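Tylactone synthase starter module and modules 1 & 2 (Streptomyces fradiae, PDB 2Z5L) probably reduces the beta-keto group of the growing tylactone chain, as the first ketoreductase of the tylosin polyketide synthase, and thereby sets the chirality of the resulting alcohol. Local coordinates at residues R28-W33 with R244-A249; L388-T393 with S427-L432; D228-V233 with P494-D499; A413-R418 with N471-T476; R450-M455 with E483-A488. All coordinates share one frame; numbering follows the deposited sequence.

Contact 1: R28-W33 with R244-A249; sequences RYRVTW and RVSRAA
Tyr-29 and Ala-248 each give up 77 Å² here, with Arg-244 next at 67 Å²; Tyr-29 and Arg-244 lie on two antiparallel paired strands, and Ala-248 just beyond the second. The phenol of Tyr-29 runs side by side with Arg-247 and points the same way. Its CE2 rests 3.7 Å from Arg-247 CG, and its OH sits over one face of the guanidinium, the two planes 38° apart. Tyr-29 OH and Arg-247 NH2 are 3.4 Å apart but badly angled for a bond; the hydroxyl is instead bonded to Trp-482, and Arg-247 forms a salt bridge with Glu-503. Just past the strand, Ala-248 N gives a 2.7 Å hydrogen bond to Arg-28 O. Ala-248 CB meets the edge of the Arg-30 guanidinium, 3.1 Å from NH1. A bend at chi3 (51°) brings Arg-28 NE to Ala-249 O at 2.9 Å, in the guanidinium plane and nearly straight (166°). At the far end Arg-244 pairs with Thr-32 through two backbone bonds, while its own side chain leads off to a salt bridge with Glu-230. On the face that carries Arg-30, Thr-32 and Ser-246, Thr-32 OG1 and Ser-246 OG share a hydrogen bond of 2.9 Å. Arginines thus extend the backbone pairing: Arg-28 fastens the turn that follows the strand, and Arg-244 and Arg-247 tie the pair to acidic residues beyond it.

Contact 2: L388-T393 with S427-L432; sequences LFSSVT and SVAWGL
Phe-389 and Trp-430 both place CG beside the backbone N and anti to the carbonyl carbon (chi1 -79° and -62°), which brings their rings together on one face of a parallel strand pair. The planes are only 25° apart, yet the rings are slid so far that they barely overlap; the closest approach is Phe-389 CD2 to Trp-430 NE1, 3.3 Å. The indole edge also faces Ser-390 O, 3.4 Å from Trp-430 CD1, and Val-428 CG1 lies over one of its faces. On the other side of the sheet, Ser-390 packs CB against Val-428 O at 3.2 Å. Its OG and that of Ser-427 both bond to Asp-412 of helix 402-419, so one carboxylate braces two neighbouring strands. Between the backbones, Val-428 N reaches Leu-388 O at 3.1 Å and Ser-390 N reaches Val-428 O at 2.7 Å. Trp-430 N makes only a weak hydrogen bond to Ser-390 O, but Val-392 N then donates to Trp-430 O at 2.7 Å as the first strand gives way to a 3-10 turn. Strand 386-391, helix 402-419 and strand 426-430 form a right-handed beta-alpha-beta crossover of the Rossmann fold, as expected of a short-chain dehydrogenase/reductase.

Contact 3: D228-V233 with P494-D499; sequences DGEDQV and PGRLFD
Arg-496 passes across the Glu-230 carboxylate before its guanidinium reaches Asp-228. At the root of the side chain, CB lies 3.5 Å from Glu-230 OE1, and CG comes closer still to that oxygen, at 3.1 Å. The chain then bends at chi2 (-76°), and CD, 4.0 Å from OE1, begins to leave it behind. NE is 3.9 Å from Glu-230 OE1, a long ion pair in which the oxygen stands well out of the guanidinium plane, so that charge alone acts and no N-H is aimed at it. The same OE1 also takes a salt bridge from Arg-244, which is its stronger partner. At the tip, NH2 makes a weak hydrogen bond of 3.2 Å to Asp-228 OD1, bent to 139°, with carboxylate and guanidinium planes 66° apart. The other terminal nitrogen, NH1, forms a long salt bridge, 3.8 Å, with Asp-499 OD2, which lies in the guanidinium plane; Asp-499 closes the type I turn that Arg-496 begins. Beyond this cluster the contact thins to Gln-232 NE2 against Leu-497 CG, 4.1 Å. Three carboxylates round one arginine probably stabilise its positive charge, though each link is long or bent. What results is a surface salt-bridge network joining two irregular segments: the consecutive inverse gamma turns centred on Gly-229 and Glu-230, leading into strand 232-236, and the type I beta turn before helix 502-507.

Contact 4: A413-R418 with N471-T476; sequences ALAERR and NDVCVT
This is a small van der Waals contact in which one side of helix 402-419 rests on the start of strand 474-477, burying 151 Å² in all. Ala-415 is the part of the helix that points toward the segment 471-476: its CB meets the carbonyl O of Val-473, just before the strand, at 3.9 Å and Cys-474 SG at 4.1 Å. The sulfur is brought there by a chi1 of -78°, which sets SG beside its own backbone N. One residue further along the helix, Glu-416 contributes its aliphatic part and not its carboxylate. Val-473 CG1 comes within 3.9 Å of Glu-416 CA and 4.1 Å of Glu-416 CG, the two side chains crossing at about a right angle. Glu-416 CG also lies 4.2 Å from Cys-474 SG, so the methylene and Ala-415 CB both border the sulfur. Mostly apolar groups meet, with one backbone carbonyl, so dispersion probably carries the contact. Polar ties lie just beside it: Arg-419, the residue after the segment on the same helix, bonds to the carbonyls of Asn-471 and Asp-472, while strand 426-430 pairs with Val-473 and Val-475. Asn-471, at positive phi, is the C-prime residue of the Schellman motif that ends helix 457-470 and sends the chain into the strand. Helix-on-sheet packing of this kind is typical of the alpha/beta layers of a Rossmann fold.

Contact 5: R450-M455 with E483-A488; sequences RGLRAM and ERFAPA
Arg-450 and Phe-485 cross with their flat groups only 24° apart. Phe-485 CE1 lies over one face of the guanidinium, 3.8 Å from Arg-450 NE, while Arg-450 NH1 comes obliquely to Phe-485 CZ at 3.1 Å. Phe-485 carries CG anti to its backbone N (chi1 -163°), which swings the ring out from its helix toward Arg-450. Nearer the backbone, Arg-450 CB packs on Phe-485 CD1 at 3.8 Å. Leu-452 CD2 approaches obliquely, 4.0 Å from Phe-485 CE1, and Gly-451 N lies at the ring edge. The guanidinium is oriented by bonds beyond the ring: NH1 to Thr-489 and NH2 to Asn-398. Gly-451, at positive phi, closes helix 442-450 in a Schellman motif; its CA packs against Arg-484 CD at 4.1 Å. Phe-485 also meets Phe-498 edge to face and packs against Trp-482, so three aromatic rings gather here. Helix 482-492, kinked at Pro-487, is thus held on one side by the end of helix 442-450 and the connection to helix 457-470, while Ala-486 and Pro-487 touch helix 502-507.

Strand 28-35 lies between strands 239-247 and 474-477, so contact 1 is continued by the strands that carry contacts 2 and 4. It meets contact 4 through Tyr-29 N to Thr-476 O (2.7 Å) and contact 3 through Val-245 N to Leu-497 O (3.1 Å). Contacts 2 and 4, with centres about 11 Å apart, share the pairing of strands 426-430 and 474-477. Contact 5 lies further out, its centre about 16 Å from that of contact 2, to which Leu-432 O and Met-455 N (2.9 Å) link it; it also touches contact 3 through a phenylalanine pair. Phe-389 of contact 2 is near a glycine-rich pattern, Gly-267 to Gly-272, consistent with a Rossmann cofactor site.

Contact 1: R28-W33 with R244-A249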
# COMPACT_ATOMS: atom_id res chain seq x y z
N ARG A 28 3.13 4.42 16.94
CA ARG A 28 3.22 3.09 16.34
C ARG A 28 1.90 2.33 16.25
O ARG A 28 1.25 2.06 17.26
CB ARG A 28 4.23 2.25 17.13
CG ARG A 28 5.67 2.76 17.08
CD ARG A 28 6.51 2.00 18.08
NE ARG A 28 6.35 0.56 17.93
CZ ARG A 28 6.92 -0.15 16.96
NH1 ARG A 28 7.70 0.44 16.07
NH2 ARG A 28 6.69 -1.46 16.88
N TYR A 29 1.52 1.97 15.03
CA TYR A 29 0.30 1.22 14.80
C TYR A 29 0.58 0.05 13.86
O TYR A 29 1.63 -0.00 13.20
CB TYR A 29 -0.78 2.10 14.18
CG TYR A 29 -1.08 3.36 14.96
CD1 TYR A 29 -0.25 4.47 14.88
CD2 TYR A 29 -2.23 3.45 15.76
CE1 TYR A 29 -0.55 5.64 15.56
CE2 TYR A 29 -2.54 4.62 16.45
CZ TYR A 29 -1.70 5.71 16.34
OH TYR A 29 -2.02 6.89 16.99
N ARG A 30 -0.35 -0.88 13.79
CA ARG A 30 -0.17 -2.04 12.93
C ARG A 30 -1.51 -2.59 12.47
O ARG A 30 -2.57 -2.17 12.94
CB ARG A 30 0.61 -3.13 13.67
CG ARG A 30 -0.16 -3.87 14.77
CD ARG A 30 0.71 -4.91 15.47
NE ARG A 30 1.77 -5.43 14.60
CZ ARG A 30 3.03 -5.00 14.59
NH1 ARG A 30 3.40 -4.03 15.41
NH2 ARG A 30 3.92 -5.52 13.75
N VAL A 31 -1.46 -3.53 11.53
CA VAL A 31 -2.68 -4.11 11.01
C VAL A 31 -2.90 -5.52 11.54
O VAL A 31 -2.06 -6.40 11.36
CB VAL A 31 -2.68 -4.15 9.47
CG1 VAL A 31 -3.93 -4.84 8.96
CG2 VAL A 31 -2.61 -2.73 8.92
N THR A 32 -4.03 -5.72 12.19
CA THR A 32 -4.40 -7.01 12.75
C THR A 32 -5.70 -7.47 12.12
O THR A 32 -6.36 -6.71 11.39
CB THR A 32 -4.59 -6.93 14.28
OG1 THR A 32 -5.50 -5.86 14.60
CG2 THR A 32 -3.25 -6.69 14.97
N TRP A 33 -6.08 -8.70 12.42
CA TRP A 33 -7.30 -9.27 11.87
C TRP A 33 -8.29 -9.73 12.93
O TRP A 33 -8.07 -10.74 13.60
CB TRP A 33 -6.95 -10.44 10.95
CG TRP A 33 -6.21 -10.03 9.71
CD1 TRP A 33 -4.88 -10.18 9.45
CD2 TRP A 33 -6.78 -9.39 8.56
NE1 TRP A 33 -4.58 -9.68 8.21
CE2 TRP A 33 -5.73 -9.19 7.64
CE3 TRP A 33 -8.08 -8.98 8.22
CZ2 TRP A 33 -5.94 -8.59 6.39
CZ3 TRP A 33 -8.29 -8.38 6.98
CH2 TRP A 33 -7.22 -8.19 6.08
N ARG A 244 -8.27 -4.45 10.82
CA ARG A 244 -8.30 -3.47 11.91
C ARG A 244 -6.94 -2.84 12.17
O ARG A 244 -5.91 -3.50 12.04
CB ARG A 244 -8.77 -4.15 13.21
CG ARG A 244 -10.22 -4.61 13.21
CD ARG A 244 -11.18 -3.43 13.24
NE ARG A 244 -12.53 -3.87 13.55
CZ ARG A 244 -13.30 -4.59 12.74
NH1 ARG A 244 -12.84 -4.95 11.55
NH2 ARG A 244 -14.51 -4.95 13.13
N VAL A 245 -6.94 -1.56 12.52
CA VAL A 245 -5.70 -0.87 12.84
C VAL A 245 -5.60 -0.72 14.36
O VAL A 245 -6.44 -0.07 14.99
CB VAL A 245 -5.61 0.54 12.19
CG1 VAL A 245 -5.49 0.41 10.68
CG2 VAL A 245 -6.85 1.37 12.55
N SER A 246 -4.58 -1.33 14.94
CA SER A 246 -4.37 -1.29 16.38
C SER A 246 -2.97 -0.79 16.75
O SER A 246 -1.99 -1.15 16.10
CB SER A 246 -4.61 -2.68 16.96
OG SER A 246 -4.20 -3.69 16.05
N ARG A 247 -2.88 0.03 17.78
CA ARG A 247 -1.59 0.56 18.21
C ARG A 247 -0.63 -0.62 18.35
O ARG A 247 -1.00 -1.66 18.88
CB ARG A 247 -1.73 1.32 19.53
CG ARG A 247 -2.75 2.47 19.45
CD ARG A 247 -2.74 3.37 20.67
NE ARG A 247 -1.86 4.53 20.52
CZ ARG A 247 -2.28 5.79 20.43
NH1 ARG A 247 -3.57 6.07 20.49
NH2 ARG A 247 -1.41 6.78 20.29
N ALA A 248 0.59 -0.45 17.86
CA ALA A 248 1.57 -1.52 17.95
C ALA A 248 2.31 -1.42 19.27
O ALA A 248 2.22 -0.41 19.97
CB ALA A 248 2.55 -1.43 16.78
N ALA A 249 3.03 -2.48 19.62
CA ALA A 249 3.78 -2.52 20.86
C ALA A 249 4.72 -1.32 20.97
O ALA A 249 4.73 -0.45 20.09
CB ALA A 249 4.57 -3.82 20.94

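Contact 2: L388-T393 with S427-L432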
# COMPACT_ATOMS: atom_id res chain seq x y z
N LEU A 388 12.26 -0.32 3.82
CA LEU A 388 11.44 0.29 2.80
C LEU A 388 10.60 1.38 3.44
O LEU A 388 10.00 1.18 4.50
CB LEU A 388 10.55 -0.76 2.12
CG LEU A 388 11.25 -1.99 1.51
CD1 LEU A 388 10.21 -2.93 0.96
CD2 LEU A 388 12.22 -1.58 0.40
N PHE A 389 10.61 2.54 2.80
CA PHE A 389 9.85 3.69 3.27
C PHE A 389 8.50 3.70 2.58
O PHE A 389 8.38 4.10 1.43
CB PHE A 389 10.60 5.00 2.97
CG PHE A 389 11.71 5.27 3.93
CD1 PHE A 389 12.79 4.40 4.02
CD2 PHE A 389 11.67 6.39 4.75
CE1 PHE A 389 13.83 4.64 4.92
CE2 PHE A 389 12.71 6.64 5.65
CZ PHE A 389 13.79 5.76 5.73
N SER A 390 7.49 3.23 3.30
CA SER A 390 6.15 3.17 2.80
C SER A 390 5.42 4.45 3.23
O SER A 390 6.04 5.40 3.71
CB SER A 390 5.44 1.92 3.35
OG SER A 390 4.19 1.73 2.73
N SER A 391 4.11 4.46 3.05
CA SER A 391 3.26 5.58 3.40
C SER A 391 1.97 5.03 4.02
O SER A 391 1.51 3.94 3.65
CB SER A 391 2.91 6.38 2.14
OG SER A 391 1.99 7.42 2.44
N VAL A 392 1.39 5.79 4.94
CA VAL A 392 0.15 5.39 5.60
C VAL A 392 -0.98 5.36 4.57
O VAL A 392 -2.04 4.75 4.79
CB VAL A 392 -0.22 6.37 6.74
CG1 VAL A 392 -0.61 7.71 6.14
CG2 VAL A 392 -1.34 5.80 7.59
N THR A 393 -0.75 6.01 3.43
CA THR A 393 -1.74 6.04 2.37
C THR A 393 -2.03 4.63 1.86
O THR A 393 -3.15 4.34 1.43
CB THR A 393 -1.26 6.90 1.19
OG1 THR A 393 -0.04 6.36 0.67
CG2 THR A 393 -1.03 8.35 1.64
N SER A 427 9.32 -2.61 6.75
CA SER A 427 8.54 -1.65 5.96
C SER A 427 7.75 -0.73 6.88
O SER A 427 6.89 -1.18 7.64
CB SER A 427 7.58 -2.39 5.02
OG SER A 427 6.85 -1.48 4.20
N VAL A 428 8.05 0.57 6.83
CA VAL A 428 7.37 1.54 7.68
C VAL A 428 6.43 2.44 6.88
O VAL A 428 6.86 3.12 5.96
CB VAL A 428 8.38 2.43 8.44
CG1 VAL A 428 7.65 3.29 9.44
CG2 VAL A 428 9.42 1.56 9.14
N ALA A 429 5.16 2.43 7.26
CA ALA A 429 4.14 3.25 6.60
C ALA A 429 4.11 4.62 7.30
O ALA A 429 3.36 4.83 8.25
CB ALA A 429 2.77 2.57 6.69
N TRP A 430 4.92 5.54 6.79
CA TRP A 430 5.03 6.86 7.38
C TRP A 430 3.79 7.73 7.24
O TRP A 430 2.93 7.50 6.39
CB TRP A 430 6.24 7.60 6.79
CG TRP A 430 7.54 6.92 7.08
CD1 TRP A 430 8.22 6.06 6.26
CD2 TRP A 430 8.27 6.96 8.31
NE1 TRP A 430 9.31 5.56 6.91
CE2 TRP A 430 9.37 6.08 8.16
CE3 TRP A 430 8.10 7.64 9.52
CZ2 TRP A 430 10.30 5.87 9.18
CZ3 TRP A 430 9.03 7.42 10.55
CH2 TRP A 430 10.11 6.54 10.37
N GLY A 431 3.72 8.73 8.11
CA GLY A 431 2.64 9.69 8.09
C GLY A 431 3.29 10.92 7.51
O GLY A 431 4.28 10.79 6.79
N LEU A 432 2.76 12.10 7.81
CA LEU A 432 3.33 13.35 7.30
C LEU A 432 4.70 13.62 7.90
O LEU A 432 4.88 13.52 9.11
CB LEU A 432 2.41 14.51 7.64
CG LEU A 432 1.01 14.46 7.02
CD1 LEU A 432 0.15 15.62 7.55
CD2 LEU A 432 1.16 14.55 5.52

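Contact 3: D228-V233 with P494-D499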
# COMPACT_ATOMS: atom_id res chain seq x y z
N ASP A 228 -23.02 -4.94 8.61
CA ASP A 228 -21.97 -4.04 9.04
C ASP A 228 -21.10 -3.61 7.88
O ASP A 228 -20.80 -4.40 6.98
CB ASP A 228 -21.10 -4.69 10.12
CG ASP A 228 -21.83 -4.82 11.44
OD1 ASP A 228 -22.40 -3.81 11.90
OD2 ASP A 228 -21.82 -5.94 12.01
N GLY A 229 -20.69 -2.34 7.90
CA GLY A 229 -19.86 -1.80 6.84
C GLY A 229 -18.47 -2.40 6.82
O GLY A 229 -17.49 -1.67 6.83
N GLU A 230 -18.38 -3.72 6.79
CA GLU A 230 -17.09 -4.38 6.73
C GLU A 230 -16.65 -4.49 5.27
O GLU A 230 -16.85 -5.53 4.62
CB GLU A 230 -17.18 -5.76 7.36
CG GLU A 230 -17.53 -5.75 8.85
CD GLU A 230 -16.38 -5.27 9.73
OE1 GLU A 230 -16.56 -5.20 10.96
OE2 GLU A 230 -15.29 -4.97 9.19
N ASP A 231 -16.05 -3.42 4.76
CA ASP A 231 -15.58 -3.37 3.38
C ASP A 231 -14.12 -3.83 3.22
O ASP A 231 -13.47 -3.50 2.22
CB ASP A 231 -15.76 -1.95 2.81
CG ASP A 231 -15.14 -0.87 3.69
OD1 ASP A 231 -15.30 0.33 3.36
OD2 ASP A 231 -14.49 -1.20 4.71
N GLN A 232 -13.63 -4.59 4.19
CA GLN A 232 -12.27 -5.13 4.17
C GLN A 232 -12.30 -6.41 5.00
O GLN A 232 -12.02 -6.40 6.20
CB GLN A 232 -11.28 -4.13 4.80
CG GLN A 232 -10.96 -2.91 3.94
CD GLN A 232 -9.84 -2.07 4.53
OE1 GLN A 232 -8.71 -2.55 4.70
NE2 GLN A 232 -10.13 -0.82 4.85
N VAL A 233 -12.64 -7.52 4.35
CA VAL A 233 -12.75 -8.81 5.01
C VAL A 233 -11.93 -9.91 4.34
O VAL A 233 -11.71 -9.88 3.13
CB VAL A 233 -14.24 -9.25 5.07
CG1 VAL A 233 -14.39 -10.55 5.85
CG2 VAL A 233 -15.07 -8.14 5.69
N PRO A 494 -18.08 5.70 6.64
CA PRO A 494 -18.19 5.01 7.93
C PRO A 494 -17.54 3.63 7.83
O PRO A 494 -17.56 3.01 6.77
CB PRO A 494 -19.70 4.94 8.15
CG PRO A 494 -20.21 4.77 6.77
CD PRO A 494 -19.40 5.79 6.00
N GLY A 495 -16.97 3.15 8.94
CA GLY A 495 -16.32 1.85 8.91
C GLY A 495 -15.81 1.36 10.25
O GLY A 495 -15.82 2.09 11.24
N ARG A 496 -15.35 0.11 10.26
CA ARG A 496 -14.85 -0.54 11.46
C ARG A 496 -13.31 -0.54 11.56
O ARG A 496 -12.74 -1.00 12.55
CB ARG A 496 -15.35 -1.99 11.48
CG ARG A 496 -16.88 -2.15 11.46
CD ARG A 496 -17.51 -1.85 12.83
NE ARG A 496 -18.70 -2.66 13.08
CZ ARG A 496 -19.30 -2.78 14.26
NH1 ARG A 496 -18.83 -2.12 15.32
NH2 ARG A 496 -20.37 -3.56 14.40
N LEU A 497 -12.66 -0.00 10.53
CA LEU A 497 -11.20 0.04 10.47
C LEU A 497 -10.48 0.60 11.70
O LEU A 497 -9.58 -0.06 12.25
CB LEU A 497 -10.79 0.83 9.22
CG LEU A 497 -9.38 0.64 8.66
CD1 LEU A 497 -8.44 1.62 9.30
CD2 LEU A 497 -8.93 -0.80 8.89
N PHE A 498 -10.86 1.79 12.13
CA PHE A 498 -10.22 2.41 13.28
C PHE A 498 -10.92 2.19 14.61
O PHE A 498 -10.57 2.82 15.61
CB PHE A 498 -10.08 3.92 13.05
CG PHE A 498 -9.38 4.29 11.76
CD1 PHE A 498 -10.10 4.44 10.58
CD2 PHE A 498 -8.00 4.49 11.74
CE1 PHE A 498 -9.46 4.78 9.39
CE2 PHE A 498 -7.35 4.83 10.56
CZ PHE A 498 -8.08 4.98 9.38
N ASP A 499 -11.92 1.31 14.66
CA ASP A 499 -12.59 1.07 15.94
C ASP A 499 -11.63 0.50 16.98
O ASP A 499 -11.80 0.75 18.17
CB ASP A 499 -13.78 0.12 15.78
CG ASP A 499 -15.02 0.81 15.21
OD1 ASP A 499 -15.15 2.04 15.38
OD2 ASP A 499 -15.86 0.11 14.61

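Contact 4: A413-R418 with N471-T476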
# COMPACT_ATOMS: atom_id res chain seq x y z
N ALA A 413 3.99 -5.71 1.27
CA ALA A 413 3.87 -7.13 0.96
C ALA A 413 5.25 -7.75 0.72
O ALA A 413 5.51 -8.88 1.12
CB ALA A 413 2.98 -7.34 -0.27
N LEU A 414 6.12 -6.99 0.05
CA LEU A 414 7.47 -7.43 -0.25
C LEU A 414 8.21 -7.66 1.06
O LEU A 414 8.98 -8.62 1.19
CB LEU A 414 8.20 -6.39 -1.09
CG LEU A 414 9.70 -6.63 -1.33
CD1 LEU A 414 9.90 -7.85 -2.22
CD2 LEU A 414 10.32 -5.40 -1.99
N ALA A 415 7.96 -6.81 2.05
CA ALA A 415 8.59 -6.94 3.35
C ALA A 415 8.17 -8.27 3.95
O ALA A 415 9.01 -9.07 4.38
CB ALA A 415 8.17 -5.79 4.26
N GLU A 416 6.86 -8.50 3.98
CA GLU A 416 6.29 -9.74 4.53
C GLU A 416 6.84 -10.96 3.82
O GLU A 416 7.31 -11.90 4.46
CB GLU A 416 4.75 -9.74 4.41
CG GLU A 416 4.07 -8.58 5.11
CD GLU A 416 2.58 -8.81 5.34
OE1 GLU A 416 2.22 -9.67 6.16
OE2 GLU A 416 1.76 -8.12 4.71
N ARG A 417 6.80 -10.95 2.49
CA ARG A 417 7.31 -12.09 1.75
C ARG A 417 8.79 -12.33 2.02
O ARG A 417 9.24 -13.49 2.06
CB ARG A 417 7.07 -11.92 0.26
CG ARG A 417 5.60 -11.95 -0.13
CD ARG A 417 5.44 -12.18 -1.61
NE ARG A 417 6.18 -11.20 -2.41
CZ ARG A 417 5.79 -9.94 -2.62
NH1 ARG A 417 4.65 -9.51 -2.08
NH2 ARG A 417 6.51 -9.13 -3.37
N ARG A 418 9.56 -11.26 2.19
CA ARG A 418 11.00 -11.39 2.44
C ARG A 418 11.32 -12.06 3.77
O ARG A 418 12.07 -13.03 3.82
CB ARG A 418 11.69 -10.02 2.41
CG ARG A 418 12.10 -9.55 1.04
CD ARG A 418 12.84 -8.21 1.13
NE ARG A 418 14.13 -8.32 1.80
CZ ARG A 418 15.25 -8.76 1.22
NH1 ARG A 418 15.24 -9.12 -0.05
NH2 ARG A 418 16.38 -8.82 1.92
N ASN A 471 12.84 -5.17 15.32
CA ASN A 471 12.93 -6.01 14.14
C ASN A 471 11.54 -6.17 13.51
O ASN A 471 11.16 -7.26 13.10
CB ASN A 471 13.49 -7.39 14.47
CG ASN A 471 14.52 -7.85 13.45
OD1 ASN A 471 14.19 -8.57 12.50
ND2 ASN A 471 15.77 -7.44 13.65
N ASP A 472 10.80 -5.07 13.45
CA ASP A 472 9.46 -5.09 12.87
C ASP A 472 9.49 -5.51 11.40
O ASP A 472 10.51 -5.39 10.72
CB ASP A 472 8.80 -3.71 12.94
CG ASP A 472 8.59 -3.23 14.36
OD1 ASP A 472 7.94 -3.95 15.16
OD2 ASP A 472 9.05 -2.11 14.66
N VAL A 473 8.34 -6.01 10.93
CA VAL A 473 8.17 -6.40 9.53
C VAL A 473 7.41 -5.24 8.90
O VAL A 473 7.87 -4.64 7.93
CB VAL A 473 7.36 -7.71 9.41
CG1 VAL A 473 6.98 -7.96 7.96
CG2 VAL A 473 8.21 -8.89 9.93
N CYS A 474 6.25 -4.90 9.46
CA CYS A 474 5.48 -3.77 8.97
C CYS A 474 4.91 -3.06 10.16
O CYS A 474 4.39 -3.68 11.09
CB CYS A 474 4.33 -4.20 8.04
SG CYS A 474 4.83 -4.61 6.35
N VAL A 475 5.01 -1.74 10.15
CA VAL A 475 4.49 -0.95 11.23
C VAL A 475 4.14 0.40 10.66
O VAL A 475 4.76 0.84 9.69
CB VAL A 475 5.53 -0.79 12.37
CG1 VAL A 475 6.78 -0.09 11.85
CG2 VAL A 475 4.92 -0.01 13.53
N THR A 476 3.13 1.04 11.24
CA THR A 476 2.70 2.35 10.81
C THR A 476 3.16 3.33 11.87
O THR A 476 2.78 3.22 13.04
CB THR A 476 1.15 2.47 10.70
OG1 THR A 476 0.66 1.57 9.70
CG2 THR A 476 0.74 3.89 10.33

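Contact 5: R450-M455 with E483-A488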
# COMPACT_ATOMS: atom_id res chain seq x y z
N ARG A 450 -7.62 16.04 8.03
CA ARG A 450 -8.23 14.90 8.69
C ARG A 450 -7.66 14.68 10.10
O ARG A 450 -8.23 13.94 10.90
CB ARG A 450 -8.05 13.63 7.85
CG ARG A 450 -8.89 13.59 6.56
CD ARG A 450 -8.53 12.38 5.68
NE ARG A 450 -8.80 11.10 6.33
CZ ARG A 450 -8.41 9.92 5.85
NH1 ARG A 450 -8.71 8.81 6.52
NH2 ARG A 450 -7.71 9.84 4.72
N GLY A 451 -6.54 15.33 10.41
CA GLY A 451 -5.95 15.18 11.73
C GLY A 451 -4.51 14.70 11.85
O GLY A 451 -4.02 14.51 12.97
N LEU A 452 -3.81 14.48 10.74
CA LEU A 452 -2.42 14.04 10.83
C LEU A 452 -1.53 15.24 11.09
O LEU A 452 -1.75 16.33 10.56
CB LEU A 452 -1.95 13.37 9.54
CG LEU A 452 -2.55 12.03 9.11
CD1 LEU A 452 -1.57 11.36 8.16
CD2 LEU A 452 -2.79 11.15 10.30
N ARG A 453 -0.50 15.02 11.90
CA ARG A 453 0.45 16.08 12.23
C ARG A 453 1.82 15.74 11.68
O ARG A 453 2.21 14.57 11.66
CB ARG A 453 0.51 16.26 13.75
CG ARG A 453 -0.77 16.80 14.35
CD ARG A 453 -0.78 16.75 15.88
NE ARG A 453 -0.68 15.39 16.40
CZ ARG A 453 -1.19 15.00 17.57
NH1 ARG A 453 -1.82 15.88 18.33
NH2 ARG A 453 -1.05 13.74 17.98
N ALA A 454 2.55 16.75 11.23
CA ALA A 454 3.89 16.55 10.68
C ALA A 454 4.86 16.07 11.77
O ALA A 454 5.17 16.80 12.70
CB ALA A 454 4.40 17.85 10.06
N MET A 455 5.35 14.84 11.64
CA MET A 455 6.27 14.29 12.61
C MET A 455 7.63 14.97 12.51
O MET A 455 8.05 15.34 11.42
CB MET A 455 6.45 12.79 12.36
CG MET A 455 5.19 11.98 12.50
SD MET A 455 5.58 10.26 12.23
CE MET A 455 5.25 10.13 10.50
N GLU A 483 -8.88 12.80 17.90
CA GLU A 483 -10.07 13.57 18.26
C GLU A 483 -10.47 14.46 17.09
O GLU A 483 -11.29 15.36 17.24
CB GLU A 483 -9.80 14.42 19.50
CG GLU A 483 -9.54 13.61 20.77
CD GLU A 483 -10.76 12.84 21.25
OE1 GLU A 483 -10.61 12.02 22.18
OE2 GLU A 483 -11.87 13.06 20.71
N ARG A 484 -9.89 14.20 15.93
CA ARG A 484 -10.19 14.99 14.75
C ARG A 484 -10.19 14.10 13.51
O ARG A 484 -10.77 14.44 12.49
CB ARG A 484 -9.14 16.09 14.59
CG ARG A 484 -9.42 17.06 13.47
CD ARG A 484 -8.34 18.12 13.41
NE ARG A 484 -8.58 19.09 12.34
CZ ARG A 484 -7.70 20.02 11.98
NH1 ARG A 484 -6.52 20.10 12.59
NH2 ARG A 484 -7.99 20.86 10.99
N PHE A 485 -9.55 12.94 13.63
CA PHE A 485 -9.46 11.99 12.53
C PHE A 485 -10.68 11.08 12.47
O PHE A 485 -11.35 11.01 11.45
CB PHE A 485 -8.20 11.14 12.70
CG PHE A 485 -7.79 10.41 11.45
CD1 PHE A 485 -7.00 11.05 10.50
CD2 PHE A 485 -8.18 9.10 11.22
CE1 PHE A 485 -6.60 10.38 9.34
CE2 PHE A 485 -7.80 8.42 10.07
CZ PHE A 485 -7.01 9.07 9.13
N ALA A 486 -10.95 10.39 13.57
CA ALA A 486 -12.08 9.47 13.64
C ALA A 486 -13.37 10.09 13.12
O ALA A 486 -14.01 9.54 12.23
CB ALA A 486 -12.27 8.99 15.08
N PRO A 487 -13.77 11.25 13.65
CA PRO A 487 -15.01 11.87 13.18
C PRO A 487 -14.96 12.30 11.71
O PRO A 487 -15.93 12.11 10.97
CB PRO A 487 -15.18 13.06 14.13
CG PRO A 487 -13.77 13.44 14.44
CD PRO A 487 -13.11 12.09 14.66
N ALA A 488 -13.83 12.85 11.30
CA ALA A 488 -13.64 13.32 9.93
C ALA A 488 -13.70 12.19 8.91
O ALA A 488 -14.49 12.21 7.97
CB ALA A 488 -12.31 14.05 9.80